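Local structure of EreC (Klebsiella pneumoniae, 6XCQ) at residues T36-Q41 with N48-L53; L40-L45 with R79-R84; E390-T395 with C426-G431. The protein probably hydrolyses the macrolactone ring ester of erythromycin and related macrolides, the esterase reaction by which these antibiotics are inactivated and resistance arises. The protein carries 1 engineered substitution. One frame throughout, in Å; residues are numbered along the deposited sequence.

Contact 1. Residues T36-Q41 with N48-L53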
loop_
_atom_site.group_PDB
_atom_site.type_symbol
_atom_site.label_atom_id
_atom_site.label_comp_id
_atom_site.label_asym_id
_atom_site.label_seq_id
_atom_site.Cartn_x
_atom_site.Cartn_y
_atom_site.Cartn_z
ATOM N N THR A 36 -7.651 14.188 -20.274
ATOM C CA THR A 36 -8.799 13.382 -19.862
ATOM C C THR A 36 -9.757 14.267 -19.084
ATOM O O THR A 36 -9.448 14.701 -17.967
ATOM C CB THR A 36 -8.391 12.155 -19.049
ATOM O OG1 THR A 36 -9.562 11.602 -18.433
ATOM C CG2 THR A 36 -7.352 12.492 -17.987
ATOM N N ARG A 37 -10.918 14.533 -19.677
ATOM C CA ARG A 37 -11.920 15.365 -19.023
ATOM C C ARG A 37 -12.822 14.581 -18.075
ATOM O O ARG A 37 -13.479 15.186 -17.223
ATOM C CB ARG A 37 -12.743 16.092 -20.092
ATOM C CG ARG A 37 -11.801 16.713 -21.115
ATOM C CD ARG A 37 -12.363 17.843 -21.914
ATOM N NE ARG A 37 -11.404 18.168 -22.966
ATOM C CZ ARG A 37 -10.404 19.039 -22.833
ATOM N NH1 ARG A 37 -10.236 19.717 -21.696
ATOM N NH2 ARG A 37 -9.582 19.251 -23.850
ATOM N N THR A 38 -12.853 13.258 -18.175
ATOM C CA THR A 38 -13.753 12.476 -17.343
ATOM C C THR A 38 -13.040 11.769 -16.191
ATOM O O THR A 38 -13.701 11.077 -15.409
ATOM C CB THR A 38 -14.526 11.457 -18.199
ATOM O OG1 THR A 38 -13.652 10.429 -18.685
ATOM C CG2 THR A 38 -15.188 12.164 -19.392
ATOM N N LEU A 39 -11.722 11.963 -16.035
ATOM C CA LEU A 39 -10.966 11.180 -15.054
ATOM C C LEU A 39 -11.530 11.336 -13.645
ATOM O O LEU A 39 -11.577 10.367 -12.877
ATOM C CB LEU A 39 -9.495 11.582 -15.067
ATOM C CG LEU A 39 -8.600 10.909 -14.013
ATOM C CD1 LEU A 39 -8.325 9.459 -14.375
ATOM C CD2 LEU A 39 -7.291 11.668 -13.836
ATOM N N LEU A 40 -11.974 12.539 -13.285
ATOM C CA LEU A 40 -12.457 12.765 -11.932
ATOM C C LEU A 40 -13.952 12.516 -11.801
ATOM O O LEU A 40 -14.546 12.886 -10.785
ATOM C CB LEU A 40 -12.106 14.184 -11.480
ATOM C CG LEU A 40 -10.606 14.494 -11.558
ATOM C CD1 LEU A 40 -10.346 15.956 -11.243
ATOM C CD2 LEU A 40 -9.778 13.572 -10.652
ATOM N N GLN A 41 -14.567 11.877 -12.791
ATOM C CA GLN A 41 -15.998 11.584 -12.771
ATOM C C GLN A 41 -16.201 10.109 -13.082
ATOM O O GLN A 41 -16.596 9.743 -14.197
ATOM C CB GLN A 41 -16.745 12.503 -13.741
ATOM C CG GLN A 41 -16.420 13.975 -13.468
ATOM C CD GLN A 41 -17.290 14.929 -14.245
ATOM O OE1 GLN A 41 -18.455 14.641 -14.505
ATOM N NE2 GLN A 41 -16.728 16.078 -14.624
ATOM N N ASN A 48 -12.545 6.233 -24.090
ATOM C CA ASN A 48 -11.603 6.594 -25.148
ATOM C C ASN A 48 -10.411 7.349 -24.595
ATOM O O ASN A 48 -9.320 7.285 -25.171
ATOM C CB ASN A 48 -12.277 7.445 -26.227
ATOM C CG ASN A 48 -13.416 6.727 -26.888
ATOM O OD1 ASN A 48 -13.201 5.811 -27.670
ATOM N ND2 ASN A 48 -14.642 7.114 -26.551
ATOM N N GLU A 49 -10.603 8.083 -23.490
ATOM C CA GLU A 49 -9.517 8.893 -22.942
ATOM C C GLU A 49 -8.398 8.041 -22.344
ATOM O O GLU A 49 -7.291 8.546 -22.149
ATOM C CB GLU A 49 -10.069 9.863 -21.893
ATOM C CG GLU A 49 -11.168 10.763 -22.424
ATOM C CD GLU A 49 -11.641 11.804 -21.411
ATOM O OE1 GLU A 49 -11.730 11.507 -20.201
ATOM O OE2 GLU A 49 -11.906 12.943 -21.828
ATOM N N PHE A 50 -8.651 6.764 -22.065
ATOM C CA PHE A 50 -7.647 5.888 -21.471
ATOM C C PHE A 50 -7.047 4.907 -22.473
ATOM O O PHE A 50 -6.251 4.046 -22.084
ATOM C CB PHE A 50 -8.260 5.167 -20.262
ATOM C CG PHE A 50 -8.914 6.123 -19.301
ATOM C CD1 PHE A 50 -8.150 6.827 -18.387
ATOM C CD2 PHE A 50 -10.274 6.392 -19.379
ATOM C CE1 PHE A 50 -8.732 7.757 -17.541
ATOM C CE2 PHE A 50 -10.867 7.315 -18.532
ATOM C CZ PHE A 50 -10.093 8.005 -17.612
ATOM N N GLU A 51 -7.374 5.046 -23.764
ATOM C CA GLU A 51 -6.856 4.112 -24.765
ATOM C C GLU A 51 -5.342 4.158 -24.832
ATOM O O GLU A 51 -4.708 3.175 -25.230
ATOM C CB GLU A 51 -7.446 4.414 -26.146
ATOM N N ILE A 52 -4.748 5.292 -24.447
ATOM C CA ILE A 52 -3.299 5.437 -24.429
ATOM C C ILE A 52 -2.631 4.403 -23.526
ATOM O O ILE A 52 -1.459 4.068 -23.726
ATOM C CB ILE A 52 -2.964 6.890 -24.015
ATOM C CG1 ILE A 52 -1.471 7.160 -23.969
ATOM C CG2 ILE A 52 -3.571 7.220 -22.670
ATOM C CD1 ILE A 52 -1.170 8.559 -23.452
ATOM N N LEU A 53 -3.357 3.869 -22.543
ATOM C CA LEU A 53 -2.808 2.892 -21.610
ATOM C C LEU A 53 -2.953 1.457 -22.088
ATOM O O LEU A 53 -2.352 0.559 -21.483
ATOM C CB LEU A 53 -3.498 3.006 -20.245
ATOM C CG LEU A 53 -3.555 4.356 -19.537
ATOM C CD1 LEU A 53 -4.426 4.274 -18.282
ATOM C CD2 LEU A 53 -2.161 4.830 -19.189
#
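Glu49 reaches from a 3-10 turn into the bend of residues 36-41, where the chain leaves the edge strand 33-36 of the mixed eight-stranded sheet, and its carboxylate collects donors from three consecutive residues. The tight part lies here. OE1 of Glu49 accepts three hydrogen bonds. Thr38 N comes in on the syn lone pair. The Thr36 hydroxyl approaches from out of the carboxylate plane, OG1 to Glu49 OE1 2.8 Å. The Thr38 hydroxyl also comes from out of that plane, its OG1 2.7 Å from Glu49 OE1. OE2 takes the amide of Arg37, N to OE2 2.9 Å, from 36° above the plane. Thr38 can deliver both its N-H and its OG1 to the same oxygen because its hydroxyl sits between the backbone N and the carbonyl carbon (chi1 69°). With four bonds gripping it, the buried carboxylate is fixed in rotation and probably kept ionised. Next to it, Leu39 pushes CD1 against the edge of the Phe50 ring, while the other side chains touching that ring include Leu82 and Tyr85 of helix 73-90. The loose side belongs to Arg37. Its extended chain leads away from the carboxylate along the exposed side, where NH1 forms a salt bridge with Asp391. Across this contact Arg37 adds only aliphatic carbon to its amide bond, with CB 3.7 Å from Glu49 OE2.

Contact 2. Residues L40-L45 with R79-R84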
loop_
_atom_site.group_PDB
_atom_site.type_symbol
_atom_site.label_atom_id
_atom_site.label_comp_id
_atom_site.label_asym_id
_atom_site.label_seq_id
_atom_site.Cartn_x
_atom_site.Cartn_y
_atom_site.Cartn_z
ATOM N N LEU A 40 -11.974 12.539 -13.285
ATOM C CA LEU A 40 -12.457 12.765 -11.932
ATOM C C LEU A 40 -13.952 12.516 -11.801
ATOM O O LEU A 40 -14.546 12.886 -10.785
ATOM C CB LEU A 40 -12.106 14.184 -11.480
ATOM C CG LEU A 40 -10.606 14.494 -11.558
ATOM C CD1 LEU A 40 -10.346 15.956 -11.243
ATOM C CD2 LEU A 40 -9.778 13.572 -10.652
ATOM N N GLN A 41 -14.567 11.877 -12.791
ATOM C CA GLN A 41 -15.998 11.584 -12.771
ATOM C C GLN A 41 -16.201 10.109 -13.082
ATOM O O GLN A 41 -16.596 9.743 -14.197
ATOM C CB GLN A 41 -16.745 12.503 -13.741
ATOM C CG GLN A 41 -16.420 13.975 -13.468
ATOM C CD GLN A 41 -17.290 14.929 -14.245
ATOM O OE1 GLN A 41 -18.455 14.641 -14.505
ATOM N NE2 GLN A 41 -16.728 16.078 -14.624
ATOM N N PRO A 42 -15.959 9.230 -12.100
ATOM C CA PRO A 42 -16.023 7.783 -12.363
ATOM C C PRO A 42 -17.357 7.303 -12.914
ATOM O O PRO A 42 -17.391 6.296 -13.630
ATOM C CB PRO A 42 -15.747 7.166 -10.983
ATOM C CG PRO A 42 -15.088 8.238 -10.186
ATOM C CD PRO A 42 -15.632 9.528 -10.695
ATOM N N GLN A 43 -18.456 7.978 -12.580
ATOM C CA GLN A 43 -19.772 7.597 -13.068
ATOM C C GLN A 43 -20.011 7.984 -14.521
ATOM O O GLN A 43 -20.877 7.384 -15.164
ATOM C CB GLN A 43 -20.850 8.225 -12.190
ATOM C CG GLN A 43 -21.224 7.362 -11.004
ATOM C CD GLN A 43 -20.029 7.023 -10.125
ATOM O OE1 GLN A 43 -19.582 5.871 -10.076
ATOM N NE2 GLN A 43 -19.516 8.023 -9.415
ATOM N N LYS A 44 -19.269 8.960 -15.047
ATOM C CA LYS A 44 -19.431 9.426 -16.423
ATOM C C LYS A 44 -18.157 9.214 -17.231
ATOM O O LYS A 44 -17.727 10.117 -17.947
ATOM C CB LYS A 44 -19.791 10.917 -16.468
ATOM C CG LYS A 44 -20.964 11.356 -15.602
ATOM C CD LYS A 44 -22.126 11.836 -16.464
ATOM N N LEU A 45 -17.553 8.032 -17.147
ATOM C CA LEU A 45 -16.232 7.825 -17.725
ATOM C C LEU A 45 -16.301 7.681 -19.244
ATOM O O LEU A 45 -17.140 6.951 -19.771
ATOM C CB LEU A 45 -15.584 6.581 -17.121
ATOM C CG LEU A 45 -14.060 6.628 -17.133
ATOM C CD1 LEU A 45 -13.605 7.745 -16.228
ATOM C CD2 LEU A 45 -13.480 5.311 -16.678
ATOM N N ARG A 79 -8.416 7.182 -8.890
ATOM C CA ARG A 79 -8.249 5.746 -8.664
ATOM C C ARG A 79 -9.521 4.988 -9.009
ATOM O O ARG A 79 -9.467 3.939 -9.658
ATOM C CB ARG A 79 -7.853 5.470 -7.216
ATOM C CG ARG A 79 -6.406 5.747 -6.931
ATOM C CD ARG A 79 -6.086 5.518 -5.478
ATOM N NE ARG A 79 -4.657 5.297 -5.316
ATOM C CZ ARG A 79 -4.061 5.078 -4.153
ATOM N NH1 ARG A 79 -4.773 5.060 -3.033
ATOM N NH2 ARG A 79 -2.748 4.881 -4.117
ATOM N N ALA A 80 -10.677 5.507 -8.588
ATOM C CA ALA A 80 -11.932 4.836 -8.904
ATOM C C ALA A 80 -12.135 4.745 -10.409
ATOM O O ALA A 80 -12.558 3.701 -10.925
ATOM C CB ALA A 80 -13.101 5.563 -8.243
ATOM N N SER A 81 -11.820 5.821 -11.136
ATOM C CA SER A 81 -11.970 5.778 -12.590
ATOM C C SER A 81 -11.047 4.736 -13.216
ATOM O O SER A 81 -11.453 3.990 -14.111
ATOM C CB SER A 81 -11.696 7.160 -13.188
ATOM O OG SER A 81 -12.763 8.045 -12.873
ATOM N N LEU A 82 -9.791 4.688 -12.781
ATOM C CA LEU A 82 -8.866 3.753 -13.397
ATOM C C LEU A 82 -9.152 2.317 -12.962
ATOM O O LEU A 82 -8.854 1.380 -13.703
ATOM C CB LEU A 82 -7.436 4.162 -13.074
ATOM C CG LEU A 82 -7.001 5.321 -13.975
ATOM C CD1 LEU A 82 -5.752 6.005 -13.464
ATOM C CD2 LEU A 82 -6.788 4.792 -15.384
ATOM N N ILE A 83 -9.739 2.126 -11.782
ATOM C CA ILE A 83 -10.235 0.799 -11.411
ATOM C C ILE A 83 -11.319 0.362 -12.396
ATOM O O ILE A 83 -11.277 -0.748 -12.938
ATOM C CB ILE A 83 -10.740 0.805 -9.953
ATOM C CG1 ILE A 83 -9.559 0.915 -8.990
ATOM C CG2 ILE A 83 -11.533 -0.456 -9.629
ATOM C CD1 ILE A 83 -9.946 1.333 -7.566
ATOM N N ARG A 84 -12.269 1.258 -12.696
ATOM C CA ARG A 84 -13.290 0.954 -13.701
ATOM C C ARG A 84 -12.663 0.521 -15.022
ATOM O O ARG A 84 -13.067 -0.483 -15.616
ATOM C CB ARG A 84 -14.196 2.168 -13.923
ATOM C CG ARG A 84 -15.362 2.265 -12.958
ATOM C CD ARG A 84 -16.457 3.141 -13.535
ATOM N NE ARG A 84 -17.128 2.454 -14.632
ATOM C CZ ARG A 84 -17.870 3.054 -15.552
ATOM N NH1 ARG A 84 -18.038 4.374 -15.521
ATOM N NH2 ARG A 84 -18.436 2.330 -16.512
HETATM O O HOH W 1 -19.039 5.476 -18.092
#
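Pro42 and Leu45 sit against Ser81 and Arg84 on one side of helix 73-90, the connecting helix of a beta-alpha-beta crossover between the parallel strands 62-65 and 94-97, so that a loop following the edge strand 33-36 packs on it. The apolar packing centres on the proline. Its CG rests 3.9 Å from the methyl CB of Ala80, and CB and CG both lie alongside the Ser81 hydroxyl. The backbones are close here, with Pro42 CA and Ser81 CA 4.5 Å apart. Leu45, its CG anti to the backbone N (chi1 -153°), straddles the same serine: CD1 meets the side chain, 3.6 Å from Ser81 CB, and CD2 comes 3.5 Å from the carbonyl oxygen Ser81 O. The serine hydroxyl itself is satisfied just before the loop segment, by the carbonyl of Leu39.

The polar side is carried by Arg84. Its chain bends at chi3 (72°), which brings the guanidinium back over the loop. NH1 then gives a hydrogen bond to Pro42 O, 2.8 Å long and nearly in the guanidinium plane, meeting the carbonyl almost end-on at a C=O...N angle of 165°. Glu88, one helical turn further on, holds NE in a salt bridge, and Trp138 and Tyr142 of helix 126-146 also touch this side chain.

Water supplies a third link. A single molecule accepts from Arg84 NH1 and donates to Leu45 O, which lies 2.9 Å from the water oxygen.

Contact 3. Residues E390-T395 with C426-G431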
loop_
_atom_site.group_PDB
_atom_site.type_symbol
_atom_site.label_atom_id
_atom_site.label_comp_id
_atom_site.label_asym_id
_atom_site.label_seq_id
_atom_site.Cartn_x
_atom_site.Cartn_y
_atom_site.Cartn_z
ATOM N N GLU A 390 -5.886 22.854 -17.939
ATOM C CA GLU A 390 -7.340 22.977 -17.872
ATOM C C GLU A 390 -7.971 21.801 -17.130
ATOM O O GLU A 390 -8.592 21.978 -16.072
ATOM C CB GLU A 390 -7.895 23.103 -19.289
ATOM C CG GLU A 390 -9.382 23.009 -19.402
ATOM C CD GLU A 390 -9.897 23.996 -20.403
ATOM O OE1 GLU A 390 -10.439 25.028 -19.972
ATOM O OE2 GLU A 390 -9.720 23.758 -21.612
ATOM N N ASP A 391 -7.840 20.591 -17.675
ATOM C CA ASP A 391 -8.376 19.397 -17.015
ATOM C C ASP A 391 -7.228 18.463 -16.621
ATOM O O ASP A 391 -6.084 18.915 -16.518
ATOM C CB ASP A 391 -9.381 18.685 -17.933
ATOM C CG ASP A 391 -10.727 19.409 -18.018
ATOM O OD1 ASP A 391 -11.254 19.849 -16.974
ATOM O OD2 ASP A 391 -11.268 19.519 -19.137
ATOM N N SER A 392 -7.499 17.165 -16.413
ATOM C CA SER A 392 -6.438 16.230 -16.069
ATOM C C SER A 392 -5.730 15.698 -17.305
ATOM O O SER A 392 -6.190 15.841 -18.435
ATOM C CB SER A 392 -6.969 15.037 -15.271
ATOM O OG SER A 392 -7.698 15.464 -14.149
ATOM N N CYS A 393 -4.633 14.989 -17.064
ATOM C CA CYS A 393 -3.755 14.581 -18.146
ATOM C C CYS A 393 -3.202 13.187 -17.870
ATOM O O CYS A 393 -2.905 12.837 -16.729
ATOM C CB CYS A 393 -2.616 15.593 -18.306
ATOM S SG CYS A 393 -1.474 15.199 -19.650
ATOM N N LEU A 394 -3.029 12.408 -18.935
ATOM C CA LEU A 394 -2.435 11.078 -18.859
ATOM C C LEU A 394 -1.314 10.986 -19.885
ATOM O O LEU A 394 -1.540 11.272 -21.065
ATOM C CB LEU A 394 -3.503 10.016 -19.129
ATOM C CG LEU A 394 -3.180 8.532 -19.133
ATOM C CD1 LEU A 394 -2.528 8.129 -17.827
ATOM C CD2 LEU A 394 -4.479 7.783 -19.334
ATOM N N THR A 395 -0.114 10.591 -19.442
ATOM C CA THR A 395 1.066 10.570 -20.291
ATOM C C THR A 395 1.873 9.304 -20.046
ATOM O O THR A 395 1.977 8.832 -18.910
ATOM C CB THR A 395 1.958 11.813 -20.071
ATOM O OG1 THR A 395 2.973 11.857 -21.081
ATOM C CG2 THR A 395 2.646 11.794 -18.719
ATOM N N CYS A 426 -2.090 13.118 -13.948
ATOM C CA CYS A 426 -1.912 14.402 -13.285
ATOM C C CYS A 426 -3.248 15.134 -13.225
ATOM O O CYS A 426 -3.876 15.362 -14.263
ATOM C CB CYS A 426 -0.853 15.233 -14.014
ATOM S SG CYS A 426 -0.505 16.818 -13.195
ATOM N N VAL A 427 -3.695 15.466 -12.015
ATOM C CA VAL A 427 -4.989 16.113 -11.795
ATOM C C VAL A 427 -4.756 17.598 -11.509
ATOM O O VAL A 427 -3.618 18.002 -11.236
ATOM C CB VAL A 427 -5.764 15.419 -10.660
ATOM C CG1 VAL A 427 -5.980 13.925 -10.995
ATOM C CG2 VAL A 427 -5.022 15.583 -9.322
ATOM N N PRO A 428 -5.782 18.451 -11.586
ATOM C CA PRO A 428 -5.524 19.897 -11.489
ATOM C C PRO A 428 -5.201 20.385 -10.087
ATOM O O PRO A 428 -4.563 21.438 -9.948
ATOM C CB PRO A 428 -6.836 20.522 -12.003
ATOM C CG PRO A 428 -7.453 19.472 -12.869
ATOM C CD PRO A 428 -7.115 18.174 -12.158
ATOM N N SER A 429 -5.624 19.672 -9.049
ATOM C CA SER A 429 -5.512 20.169 -7.685
ATOM C C SER A 429 -5.510 18.964 -6.761
ATOM O O SER A 429 -5.893 17.863 -7.163
ATOM C CB SER A 429 -6.671 21.119 -7.345
ATOM O OG SER A 429 -7.909 20.453 -7.565
ATOM N N ALA A 430 -5.078 19.177 -5.507
ATOM C CA ALA A 430 -4.970 18.065 -4.544
ATOM C C ALA A 430 -5.490 18.522 -3.179
ATOM O O ALA A 430 -4.722 18.864 -2.280
ATOM C CB ALA A 430 -3.527 17.546 -4.447
ATOM N N GLY A 431 -6.811 18.506 -3.015
ATOM C CA GLY A 431 -7.420 18.927 -1.773
ATOM C C GLY A 431 -7.586 17.781 -0.784
ATOM O O GLY A 431 -7.731 16.623 -1.166
#
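An antiparallel strand pair in the mixed central sheet joins 392-396 to 423-427, and this contact is the end where the two strands part. Cys393 and Cys426 form a hydrogen-bonded pair: Cys393 N donates to Cys426 O at 2.9 Å, and Cys426 N returns the bond to Cys393 O, each donor lying in the plane of the carbonyl it meets. The side chains of both cysteines point to the same face of the sheet, where Ile383 of helix 379-387 touches them. Their sulfurs differ in fate, since Cys393 SG is joined in a disulfide to Cys387 at the end of that helix. The disulfide thus ties the start of this sheet strand to the helix preceding it. Beyond the pair, Ser392 lies between the diverging chains. With OG beside the backbone N (chi1 -53°), its hydroxyl oxygen is turned onto the end of the other strand, 3.6 Å from Val427 CA, and onto the loop just past it, where Pro428 CD lies 3.4 Å from OG. Ser392 CB lies 3.3 Å from Cys426 O. The ring of Pro428 packs against the residues that lead into strand 392-396, its CG 3.9 Å from Asp391 C.

All three contacts lie on the same side of the chain's centre, grouped at the edge of the central sheet formed by strand 33-36 and its neighbours. Contacts 1 and 2 have centres about 8 Å apart and share Leu40 and Gln41. The Ser81 OG to Leu39 O hydrogen bond, 2.6 Å, joins them, and Phe50 packs on Leu45. Contact 3, its centre about 11 Å from that of contact 1, is joined to it by the salt bridge from Arg37 NH1 to Asp391 OD2, 2.8 Å, and by pairing of strand 33-36 with 392-396. Contacts 2 and 3, about 14 Å between centres, meet where Leu40 packs on Val427 and Pro428.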